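Local structure of prophenoloxidase b (Marsupenaeus japonicus, 3WKY) at residues L446-S458 and I471-F485. The protein is the inactive precursor of a type 3 copper phenoloxidase, which probably oxidises monophenols and o-diphenols at a dicopper centre in crustacean hemolymph. Residues are numbered along the deposited sequence; the frame is centred on the assembly and turned at random. Where two conformers were deposited one is given.
Sequences LHTFFTPKTFNSS and ITVHIKSNFLEHPDF. With NAG (2-acetamido-2-deoxy-beta-D-glucopyranose), chain C; NAG (2-acetamido-2-deoxy-beta-D-glucopyranose), chain F; EDO (1,2-ethanediol), chain L.
Lys453 reaches across to Phe479 and Glu481 in a long antiparallel beta ladder, part of the mixed sheet in the hemocyanin-type Ig-like domain. Strands 446-456 and 472-481 pair from Phe449-Glu481 to Asn456-His474. Lys453, Phe479 and Glu481 share one face of the ladder. The lysine chain lies over one face of the Phe479 ring; the two side chains cross at about a right angle. Lys453 CB is 3.4 Å from Phe479 CE1, and Lys453 CD makes a CH-pi contact over the ring face. A bend at the last torsion (chi4 -64°) then takes Lys453 NZ to Glu481 OE2, 2.7 Å away, in a salt bridge. Glu481 OE2 accepts on its anti lone pair, away from OE1. The other carboxylate oxygen, OE1, accepts from His482 N and forms a salt bridge with Arg576, so both oxygens are held. Met193 and Asn194 of helix 193-205 also touch the Phe479 side chain.

Further along the same face, Ile475 CB lies over the Phe455 ring, and Ile475 CD1 is 3.5 Å from Ser457 CB. On the other face, Leu480 CD1 sits over the Phe450 ring, 3.9 Å from its centroid. Asn456 carries an N-linked glycan on ND2, while its OD1 accepts from Ser458 N in an Asx turn. At this end of the ladder Val473 O takes two bonds from Ser457, from N at 3.0 Å and from OG at 2.8 Å, and Val473 N donates to Ser458 OG.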
ATOM      1  N   LEU A 446     -38.253 -26.718 -19.750  1.00 21.89           N
ATOM      2  CA  LEU A 446     -37.147 -27.217 -20.566  1.00 23.43           C
ATOM      3  C   LEU A 446     -36.129 -27.899 -19.665  1.00 26.48           C
ATOM      4  O   LEU A 446     -35.990 -27.537 -18.489  1.00 25.82           O
ATOM      5  CB  LEU A 446     -36.476 -26.072 -21.331  1.00 21.83           C
ATOM      6  CG  LEU A 446     -37.364 -25.278 -22.295  1.00 26.64           C
ATOM      7  CD1 LEU A 446     -36.547 -24.213 -23.018  1.00 22.91           C
ATOM      8  CD2 LEU A 446     -38.028 -26.209 -23.301  1.00 24.96           C
ATOM      9  N   HIS A 447     -35.421 -28.891 -20.200  1.00 21.77           N
ATOM     10  CA  HIS A 447     -34.418 -29.584 -19.399  1.00 21.07           C
ATOM     11  C   HIS A 447     -33.031 -29.505 -20.013  1.00 22.53           C
ATOM     12  O   HIS A 447     -32.871 -29.268 -21.206  1.00 23.23           O
ATOM     13  CB  HIS A 447     -34.775 -31.062 -19.198  1.00 24.24           C
ATOM     14  CG  HIS A 447     -35.955 -31.288 -18.311  1.00 24.39           C
ATOM     15  ND1 HIS A 447     -37.222 -31.509 -18.805  1.00 27.47           N
ATOM     16  CD2 HIS A 447     -36.064 -31.327 -16.960  1.00 29.75           C
ATOM     17  CE1 HIS A 447     -38.062 -31.677 -17.796  1.00 29.18           C
ATOM     18  NE2 HIS A 447     -37.385 -31.573 -16.668  1.00 28.50           N
ATOM     19  N   THR A 448     -32.029 -29.690 -19.167  1.00 20.77           N
ATOM     20  CA  THR A 448     -30.659 -29.843 -19.647  0.81 20.94           C
ATOM     21  C   THR A 448     -30.025 -30.975 -18.877  1.00 20.95           C
ATOM     22  O   THR A 448     -30.484 -31.346 -17.792  1.00 24.27           O
ATOM     23  CB  THR A 448     -29.769 -28.577 -19.492  0.81 21.11           C
ATOM     24  OG1 THR A 448     -29.515 -28.327 -18.106  0.81 17.52           O
ATOM     25  CG2 THR A 448     -30.410 -27.358 -20.142  0.81 21.18           C
ATOM     26  N   PHE A 449     -29.000 -31.584 -19.468  1.00 20.61           N
ATOM     27  CA  PHE A 449     -28.271 -32.674 -18.808  1.00 26.64           C
ATOM     28  C   PHE A 449     -26.943 -32.924 -19.514  1.00 23.45           C
ATOM     29  O   PHE A 449     -26.703 -32.377 -20.592  1.00 26.34           O
ATOM     30  CB  PHE A 449     -29.110 -33.965 -18.764  1.00 24.32           C
ATOM     31  CG  PHE A 449     -29.920 -34.206 -20.008  1.00 22.59           C
ATOM     32  CD1 PHE A 449     -29.300 -34.447 -21.228  1.00 27.78           C
ATOM     33  CD2 PHE A 449     -31.302 -34.198 -19.953  1.00 27.84           C
ATOM     34  CE1 PHE A 449     -30.046 -34.665 -22.374  1.00 33.46           C
ATOM     35  CE2 PHE A 449     -32.057 -34.418 -21.095  1.00 24.53           C
ATOM     36  CZ  PHE A 449     -31.427 -34.652 -22.304  1.00 28.17           C
ATOM     37  N   PHE A 450     -26.075 -33.736 -18.921  1.00 21.41           N
ATOM     38  CA  PHE A 450     -24.806 -34.038 -19.581  1.00 24.72           C
ATOM     39  C   PHE A 450     -24.867 -35.354 -20.351  1.00 31.98           C
ATOM     40  O   PHE A 450     -25.456 -36.327 -19.883  1.00 30.50           O
ATOM     41  CB  PHE A 450     -23.634 -34.034 -18.597  1.00 20.68           C
ATOM     42  CG  PHE A 450     -23.239 -32.655 -18.149  1.00 24.31           C
ATOM     43  CD1 PHE A 450     -22.332 -31.904 -18.890  1.00 25.13           C
ATOM     44  CD2 PHE A 450     -23.789 -32.099 -17.000  1.00 24.17           C
ATOM     45  CE1 PHE A 450     -21.972 -30.622 -18.484  1.00 26.70           C
ATOM     46  CE2 PHE A 450     -23.437 -30.817 -16.587  1.00 31.30           C
ATOM     47  CZ  PHE A 450     -22.528 -30.080 -17.327  1.00 21.87           C
ATOM     48  N   THR A 451     -24.255 -35.353 -21.532  1.00 26.04           N
ATOM     49  CA  THR A 451     -24.247 -36.497 -22.436  1.00 28.88           C
ATOM     50  C   THR A 451     -22.848 -36.621 -23.044  1.00 31.54           C
ATOM     51  O   THR A 451     -22.217 -35.614 -23.369  1.00 29.40           O
ATOM     52  CB  THR A 451     -25.302 -36.308 -23.561  1.00 34.08           C
ATOM     53  OG1 THR A 451     -26.621 -36.478 -23.026  1.00 50.23           O
ATOM     54  CG2 THR A 451     -25.110 -37.314 -24.682  1.00 49.52           C
ATOM     55  N   PRO A 452     -22.346 -37.855 -23.191  1.00 31.75           N
ATOM     56  CA  PRO A 452     -21.046 -38.053 -23.844  1.00 35.46           C
ATOM     57  C   PRO A 452     -21.121 -37.828 -25.352  1.00 37.86           C
ATOM     58  O   PRO A 452     -22.174 -38.050 -25.950  1.00 37.24           O
ATOM     59  CB  PRO A 452     -20.734 -39.524 -23.553  1.00 39.40           C
ATOM     60  CG  PRO A 452     -22.075 -40.162 -23.377  1.00 45.68           C
ATOM     61  CD  PRO A 452     -22.911 -39.120 -22.685  1.00 33.42           C
ATOM     62  N   LYS A 453     -20.029 -37.353 -25.946  1.00 31.98           N
ATOM     63  CA  LYS A 453     -19.889 -37.292 -27.396  1.00 32.19           C
ATOM     64  C   LYS A 453     -18.484 -37.765 -27.747  1.00 35.33           C
ATOM     65  O   LYS A 453     -17.545 -37.568 -26.971  1.00 31.07           O
ATOM     66  CB  LYS A 453     -20.100 -35.875 -27.933  1.00 31.48           C
ATOM     67  CG  LYS A 453     -21.510 -35.311 -27.758  1.00 34.90           C
ATOM     68  CD  LYS A 453     -21.612 -33.943 -28.427  1.00 42.36           C
ATOM     69  CE  LYS A 453     -22.859 -33.174 -27.990  1.00 46.44           C
ATOM     70  NZ  LYS A 453     -24.109 -33.857 -28.393  1.00 32.82           N
ATOM     71  N   THR A 454     -18.345 -38.372 -28.923  1.00 35.44           N
ATOM     72  CA  THR A 454     -17.077 -38.965 -29.343  1.00 35.67           C
ATOM     73  C   THR A 454     -16.742 -38.500 -30.751  1.00 34.89           C
ATOM     74  O   THR A 454     -17.634 -38.383 -31.588  1.00 30.99           O
ATOM     75  CB  THR A 454     -17.174 -40.504 -29.320  1.00 33.61           C
ATOM     76  OG1 THR A 454     -17.538 -40.937 -28.003  1.00 39.17           O
ATOM     77  CG2 THR A 454     -15.850 -41.140 -29.701  1.00 31.39           C
ATOM     78  N   PHE A 455     -15.468 -38.210 -31.012  1.00 30.32           N
ATOM     79  CA  PHE A 455     -15.042 -37.908 -32.377  1.00 30.29           C
ATOM     80  C   PHE A 455     -13.734 -38.605 -32.746  1.00 31.54           C
ATOM     81  O   PHE A 455     -12.975 -39.038 -31.874  1.00 29.82           O
ATOM     82  CB  PHE A 455     -14.936 -36.396 -32.619  1.00 27.11           C
ATOM     83  CG  PHE A 455     -13.824 -35.727 -31.862  1.00 29.02           C
ATOM     84  CD1 PHE A 455     -14.018 -35.302 -30.557  1.00 32.43           C
ATOM     85  CD2 PHE A 455     -12.589 -35.507 -32.462  1.00 28.00           C
ATOM     86  CE1 PHE A 455     -12.997 -34.682 -29.853  1.00 27.41           C
ATOM     87  CE2 PHE A 455     -11.560 -34.888 -31.762  1.00 28.74           C
ATOM     88  CZ  PHE A 455     -11.772 -34.474 -30.453  1.00 24.68           C
ATOM     89  N   ASN A 456     -13.494 -38.703 -34.051  1.00 32.76           N
ATOM     90  CA  ASN A 456     -12.300 -39.337 -34.606  1.00 32.22           C
ATOM     91  C   ASN A 456     -11.168 -38.306 -34.726  1.00 27.85           C
ATOM     92  O   ASN A 456     -11.227 -37.397 -35.557  1.00 30.33           O
ATOM     93  CB  ASN A 456     -12.654 -39.936 -35.981  1.00 31.28           C
ATOM     94  CG  ASN A 456     -11.522 -40.753 -36.601  1.00 41.26           C
ATOM     95  OD1 ASN A 456     -10.361 -40.660 -36.190  1.00 32.57           O
ATOM     96  ND2 ASN A 456     -11.869 -41.562 -37.614  1.00 35.70           N
ATOM     97  N   SER A 457     -10.135 -38.446 -33.902  1.00 26.90           N
ATOM     98  CA  SER A 457      -9.058 -37.457 -33.886  1.00 28.87           C
ATOM     99  C   SER A 457      -7.969 -37.734 -34.915  1.00 29.04           C
ATOM    100  O   SER A 457      -7.074 -36.913 -35.110  1.00 25.66           O
ATOM    101  CB  SER A 457      -8.432 -37.354 -32.491  1.00 25.49           C
ATOM    102  OG  SER A 457      -7.752 -38.544 -32.126  1.00 27.38           O
ATOM    103  N   SER A 458      -8.062 -38.874 -35.593  1.00 32.70           N
ATOM    104  CA  SER A 458      -7.003 -39.299 -36.508  1.00 27.83           C
ATOM    105  C   SER A 458      -6.935 -38.488 -37.800  1.00 28.10           C
ATOM    106  O   SER A 458      -5.982 -38.599 -38.562  1.00 29.50           O
ATOM    107  CB  SER A 458      -7.112 -40.797 -36.787  1.00 29.08           C
ATOM    108  OG  SER A 458      -6.738 -41.525 -35.632  1.00 27.79           O
ATOM    109  N   ILE A 471      -4.382 -47.347 -37.364  1.00 39.71           N
ATOM    110  CA  ILE A 471      -4.794 -46.952 -36.021  1.00 35.61           C
ATOM    111  C   ILE A 471      -5.699 -45.719 -36.046  1.00 37.32           C
ATOM    112  O   ILE A 471      -5.436 -44.752 -36.766  1.00 36.47           O
ATOM    113  CB  ILE A 471      -3.563 -46.723 -35.104  1.00 38.64           C
ATOM    114  CG1 ILE A 471      -3.998 -46.368 -33.680  1.00 36.78           C
ATOM    115  CG2 ILE A 471      -2.652 -45.650 -35.676  1.00 37.98           C
ATOM    116  CD1 ILE A 471      -4.873 -47.420 -33.019  1.00 42.67           C
ATOM    117  N   THR A 472      -6.790 -45.792 -35.291  1.00 37.69           N
ATOM    118  CA  THR A 472      -7.718 -44.674 -35.138  0.89 34.79           C
ATOM    119  C   THR A 472      -7.901 -44.385 -33.656  1.00 38.11           C
ATOM    120  O   THR A 472      -8.150 -45.302 -32.870  1.00 38.52           O
ATOM    121  CB  THR A 472      -9.099 -44.993 -35.750  0.89 40.98           C
ATOM    122  OG1 THR A 472      -8.985 -45.091 -37.175  0.89 37.37           O
ATOM    123  CG2 THR A 472     -10.115 -43.900 -35.404  0.89 36.74           C
ATOM    124  N   VAL A 473      -7.783 -43.116 -33.278  1.00 32.65           N
ATOM    125  CA  VAL A 473      -7.963 -42.739 -31.885  1.00 27.17           C
ATOM    126  C   VAL A 473      -9.237 -41.931 -31.755  1.00 28.80           C
ATOM    127  O   VAL A 473      -9.360 -40.842 -32.327  1.00 29.70           O
ATOM    128  CB  VAL A 473      -6.769 -41.929 -31.351  1.00 31.05           C
ATOM    129  CG1 VAL A 473      -7.047 -41.448 -29.935  1.00 30.47           C
ATOM    130  CG2 VAL A 473      -5.503 -42.777 -31.383  1.00 35.06           C
ATOM    131  N   HIS A 474     -10.195 -42.485 -31.024  1.00 31.06           N
ATOM    132  CA  HIS A 474     -11.438 -41.786 -30.742  1.00 32.09           C
ATOM    133  C   HIS A 474     -11.280 -41.057 -29.417  1.00 31.96           C
ATOM    134  O   HIS A 474     -10.633 -41.567 -28.494  1.00 32.65           O
ATOM    135  CB  HIS A 474     -12.604 -42.773 -30.668  1.00 38.40           C
ATOM    136  CG  HIS A 474     -12.875 -43.484 -31.958  1.00 41.66           C
ATOM    137  ND1 HIS A 474     -13.476 -42.866 -33.033  1.00 41.28           N
ATOM    138  CD2 HIS A 474     -12.632 -44.760 -32.343  1.00 43.50           C
ATOM    139  CE1 HIS A 474     -13.587 -43.729 -34.030  1.00 46.73           C
ATOM    140  NE2 HIS A 474     -13.084 -44.885 -33.635  1.00 45.14           N
ATOM    141  N   ILE A 475     -11.858 -39.859 -29.327  1.00 29.28           N
ATOM    142  CA  ILE A 475     -11.801 -39.089 -28.089  1.00 31.41           C
ATOM    143  C   ILE A 475     -13.211 -38.800 -27.602  1.00 29.48           C
ATOM    144  O   ILE A 475     -14.025 -38.225 -28.330  1.00 25.71           O
ATOM    145  CB  ILE A 475     -11.024 -37.774 -28.262  1.00 29.98           C
ATOM    146  CG1 ILE A 475      -9.575 -38.073 -28.657  1.00 28.58           C
ATOM    147  CG2 ILE A 475     -11.076 -36.950 -26.966  1.00 29.04           C
ATOM    148  CD1 ILE A 475      -8.753 -36.843 -29.003  1.00 29.22           C
ATOM    149  N   LYS A 476     -13.483 -39.198 -26.364  1.00 32.25           N
ATOM    150  CA  LYS A 476     -14.822 -39.116 -25.805  1.00 34.73           C
ATOM    151  C   LYS A 476     -14.829 -38.182 -24.605  1.00 33.98           C
ATOM    152  O   LYS A 476     -13.900 -38.186 -23.801  1.00 36.88           O
ATOM    153  CB  LYS A 476     -15.286 -40.512 -25.395  1.00 35.50           C
ATOM    154  CG  LYS A 476     -16.576 -40.546 -24.587  1.00 43.76           C
ATOM    155  CD  LYS A 476     -16.990 -41.983 -24.292  1.00 44.48           C
ATOM    156  CE  LYS A 476     -17.952 -42.037 -23.123  1.00 46.49           C
ATOM    157  NZ  LYS A 476     -18.592 -43.374 -23.003  1.00 66.98           N
ATOM    158  N   SER A 477     -15.868 -37.363 -24.492  1.00 31.11           N
ATOM    159  CA  SER A 477     -15.984 -36.460 -23.357  1.00 33.00           C
ATOM    160  C   SER A 477     -17.434 -36.043 -23.179  1.00 35.76           C
ATOM    161  O   SER A 477     -18.277 -36.311 -24.039  1.00 33.02           O
ATOM    162  CB  SER A 477     -15.091 -35.230 -23.540  1.00 29.45           C
ATOM    163  OG  SER A 477     -15.424 -34.531 -24.729  1.00 35.26           O
ATOM    164  N   ASN A 478     -17.716 -35.389 -22.059  1.00 31.57           N
ATOM    165  CA  ASN A 478     -19.084 -35.011 -21.720  1.00 30.75           C
ATOM    166  C   ASN A 478     -19.408 -33.583 -22.128  1.00 31.61           C
ATOM    167  O   ASN A 478     -18.551 -32.701 -22.061  1.00 28.32           O
ATOM    168  CB  ASN A 478     -19.315 -35.194 -20.221  1.00 36.66           C
ATOM    169  CG  ASN A 478     -19.256 -36.648 -19.806  1.00 45.20           C
ATOM    170  OD1 ASN A 478     -19.936 -37.494 -20.386  1.00 43.85           O
ATOM    171  ND2 ASN A 478     -18.430 -36.949 -18.809  1.00 50.23           N
ATOM    172  N   PHE A 479     -20.649 -33.363 -22.544  1.00 23.90           N
ATOM    173  CA  PHE A 479     -21.101 -32.054 -22.999  1.00 25.59           C
ATOM    174  C   PHE A 479     -22.452 -31.763 -22.375  1.00 28.24           C
ATOM    175  O   PHE A 479     -23.265 -32.679 -22.194  1.00 24.35           O
ATOM    176  CB  PHE A 479     -21.308 -32.063 -24.516  1.00 27.70           C
ATOM    177  CG  PHE A 479     -20.050 -32.209 -25.302  1.00 32.83           C
ATOM    178  CD1 PHE A 479     -19.444 -33.450 -25.448  1.00 30.38           C
ATOM    179  CD2 PHE A 479     -19.475 -31.105 -25.917  1.00 36.96           C
ATOM    180  CE1 PHE A 479     -18.263 -33.585 -26.175  1.00 34.61           C
ATOM    181  CE2 PHE A 479     -18.304 -31.233 -26.651  1.00 48.19           C
ATOM    182  CZ  PHE A 479     -17.698 -32.478 -26.783  1.00 38.58           C
ATOM    183  N   LEU A 480     -22.719 -30.495 -22.079  1.00 20.42           N
ATOM    184  CA  LEU A 480     -24.080 -30.117 -21.716  1.00 19.95           C
ATOM    185  C   LEU A 480     -24.934 -30.352 -22.957  1.00 17.32           C
ATOM    186  O   LEU A 480     -24.453 -30.182 -24.081  1.00 22.06           O
ATOM    187  CB  LEU A 480     -24.149 -28.643 -21.315  1.00 20.89           C
ATOM    188  CG  LEU A 480     -25.478 -28.269 -20.673  1.00 20.84           C
ATOM    189  CD1 LEU A 480     -25.523 -28.894 -19.294  1.00 23.12           C
ATOM    190  CD2 LEU A 480     -25.709 -26.760 -20.621  1.00 22.37           C
ATOM    191  N   GLU A 481     -26.195 -30.743 -22.757  1.00 18.70           N
ATOM    192  CA  GLU A 481     -27.095 -31.009 -23.867  1.00 20.59           C
ATOM    193  C   GLU A 481     -28.518 -30.732 -23.413  1.00 19.02           C
ATOM    194  O   GLU A 481     -28.755 -30.519 -22.224  1.00 22.70           O
ATOM    195  CB  GLU A 481     -26.965 -32.470 -24.328  1.00 26.94           C
ATOM    196  CG  GLU A 481     -26.134 -32.668 -25.595  1.00 27.40           C
ATOM    197  CD  GLU A 481     -26.827 -32.144 -26.846  1.00 27.38           C
ATOM    198  OE1 GLU A 481     -27.949 -31.583 -26.743  1.00 28.50           O
ATOM    199  OE2 GLU A 481     -26.248 -32.297 -27.946  1.00 29.94           O
ATOM    200  N   HIS A 482     -29.463 -30.735 -24.352  1.00 23.34           N
ATOM    201  CA  HIS A 482     -30.862 -30.490 -24.025  1.00 20.09           C
ATOM    202  C   HIS A 482     -31.725 -31.226 -25.047  1.00 21.72           C
ATOM    203  O   HIS A 482     -31.292 -31.429 -26.176  1.00 21.28           O
ATOM    204  CB  HIS A 482     -31.160 -28.990 -24.118  1.00 21.93           C
ATOM    205  CG  HIS A 482     -31.107 -28.456 -25.514  1.00 24.02           C
ATOM    206  ND1 HIS A 482     -32.214 -28.417 -26.341  1.00 23.46           N
ATOM    207  CD2 HIS A 482     -30.079 -27.963 -26.248  1.00 24.00           C
ATOM    208  CE1 HIS A 482     -31.872 -27.909 -27.510  1.00 23.40           C
ATOM    209  NE2 HIS A 482     -30.579 -27.627 -27.481  1.00 26.18           N
ATOM    210  N   PRO A 483     -32.945 -31.630 -24.653  1.00 24.87           N
ATOM    211  CA  PRO A 483     -33.920 -32.187 -25.610  1.00 23.67           C
ATOM    212  C   PRO A 483     -34.402 -31.128 -26.594  1.00 25.77           C
ATOM    213  O   PRO A 483     -34.424 -29.945 -26.229  1.00 26.90           O
ATOM    214  CB  PRO A 483     -35.100 -32.595 -24.713  1.00 24.64           C
ATOM    215  CG  PRO A 483     -34.522 -32.755 -23.349  1.00 26.58           C
ATOM    216  CD  PRO A 483     -33.401 -31.741 -23.256  1.00 24.54           C
ATOM    217  N   ASP A 484     -34.795 -31.524 -27.807  1.00 23.81           N
ATOM    218  CA  ASP A 484     -35.472 -30.592 -28.711  1.00 30.56           C
ATOM    219  C   ASP A 484     -36.711 -30.011 -28.038  1.00 23.74           C
ATOM    220  O   ASP A 484     -37.325 -30.654 -27.183  1.00 27.42           O
ATOM    221  CB  ASP A 484     -35.921 -31.280 -30.009  1.00 31.77           C
ATOM    222  CG  ASP A 484     -34.764 -31.712 -30.892  1.00 40.60           C
ATOM    223  OD1 ASP A 484     -33.641 -31.186 -30.735  1.00 33.55           O
ATOM    224  OD2 ASP A 484     -34.993 -32.580 -31.766  1.00 40.04           O
ATOM    225  N   PHE A 485     -37.079 -28.794 -28.423  1.00 23.43           N
ATOM    226  CA  PHE A 485     -38.343 -28.221 -27.997  1.00 22.69           C
ATOM    227  C   PHE A 485     -38.948 -27.410 -29.127  1.00 26.76           C
ATOM    228  O   PHE A 485     -38.264 -27.053 -30.090  1.00 27.36           O
ATOM    229  CB  PHE A 485     -38.186 -27.349 -26.737  1.00 21.93           C
ATOM    230  CG  PHE A 485     -37.288 -26.152 -26.920  1.00 25.38           C
ATOM    231  CD1 PHE A 485     -35.916 -26.267 -26.742  1.00 27.42           C
ATOM    232  CD2 PHE A 485     -37.819 -24.903 -27.227  1.00 24.26           C
ATOM    233  CE1 PHE A 485     -35.082 -25.168 -26.904  1.00 24.94           C
ATOM    234  CE2 PHE A 485     -36.994 -23.798 -27.387  1.00 30.65           C
ATOM    235  CZ  PHE A 485     -35.619 -23.932 -27.223  1.00 20.44           C
TER
HETATM  236  C1  NAG C   1     -10.760 -41.844 -38.510  1.00 34.66           C
HETATM  237  C2  NAG C   1     -11.280 -42.952 -39.431  1.00 39.03           C
HETATM  238  C3  NAG C   1     -10.240 -43.302 -40.479  1.00 46.00           C
HETATM  239  C4  NAG C   1      -9.811 -42.070 -41.268  1.00 44.43           C
HETATM  240  C5  NAG C   1      -9.585 -40.814 -40.417  1.00 39.67           C
HETATM  241  C6  NAG C   1      -9.930 -39.601 -41.278  1.00 36.19           C
HETATM  242  C7  NAG C   1     -12.818 -44.637 -38.512  1.00 43.56           C
HETATM  243  C8  NAG C   1     -12.944 -45.789 -37.559  1.00 47.21           C
HETATM  244  N2  NAG C   1     -11.588 -44.152 -38.677  1.00 34.88           N
HETATM  245  O3  NAG C   1     -10.785 -44.270 -41.352  1.00 46.73           O
HETATM  246  O4  NAG C   1      -8.609 -42.373 -41.945  1.00 43.06           O
HETATM  247  O5  NAG C   1     -10.400 -40.702 -39.261  1.00 32.98           O
HETATM  248  O6  NAG C   1      -8.774 -38.938 -41.727  1.00 51.45           O
HETATM  249  O7  NAG C   1     -13.809 -44.187 -39.086  1.00 47.41           O
HETATM  250  C1  NAG F 704     -32.209 -31.529 -33.922  1.00 41.01           C
HETATM  251  C2  NAG F 704     -32.885 -32.779 -34.493  1.00 50.40           C
HETATM  252  C3  NAG F 704     -32.427 -34.005 -33.714  1.00 47.97           C
HETATM  253  C4  NAG F 704     -30.911 -34.112 -33.781  1.00 50.44           C
HETATM  254  C5  NAG F 704     -30.237 -32.795 -33.400  1.00 49.65           C
HETATM  255  C6  NAG F 704     -28.756 -32.850 -33.752  1.00 46.12           C
HETATM  256  C7  NAG F 704     -35.023 -32.760 -35.648  1.00 57.44           C
HETATM  257  C8  NAG F 704     -36.461 -33.178 -35.539  1.00 45.99           C
HETATM  258  N2  NAG F 704     -34.336 -32.667 -34.507  1.00 52.02           N
HETATM  259  O3  NAG F 704     -32.999 -35.173 -34.254  1.00 47.73           O
HETATM  260  O4  NAG F 704     -30.465 -35.132 -32.913  1.00 55.76           O
HETATM  261  O5  NAG F 704     -30.809 -31.690 -34.078  1.00 50.97           O
HETATM  262  O6  NAG F 704     -28.614 -32.600 -35.133  1.00 54.48           O
HETATM  263  O7  NAG F 704     -34.527 -32.522 -36.750  1.00 52.65           O
HETATM  264  C1  EDO L 710      -3.885 -40.708 -38.138  1.00 38.09           C
HETATM  265  O1  EDO L 710      -4.054 -41.663 -37.067  1.00 41.08           O
HETATM  266  C2  EDO L 710      -4.334 -41.238 -39.498  1.00 53.22           C
HETATM  267  O2  EDO L 710      -3.378 -42.193 -39.976  1.00 51.01           O
HETATM  268  O   HOH W   1     -15.365 -35.756 -27.602  1.00 29.54           O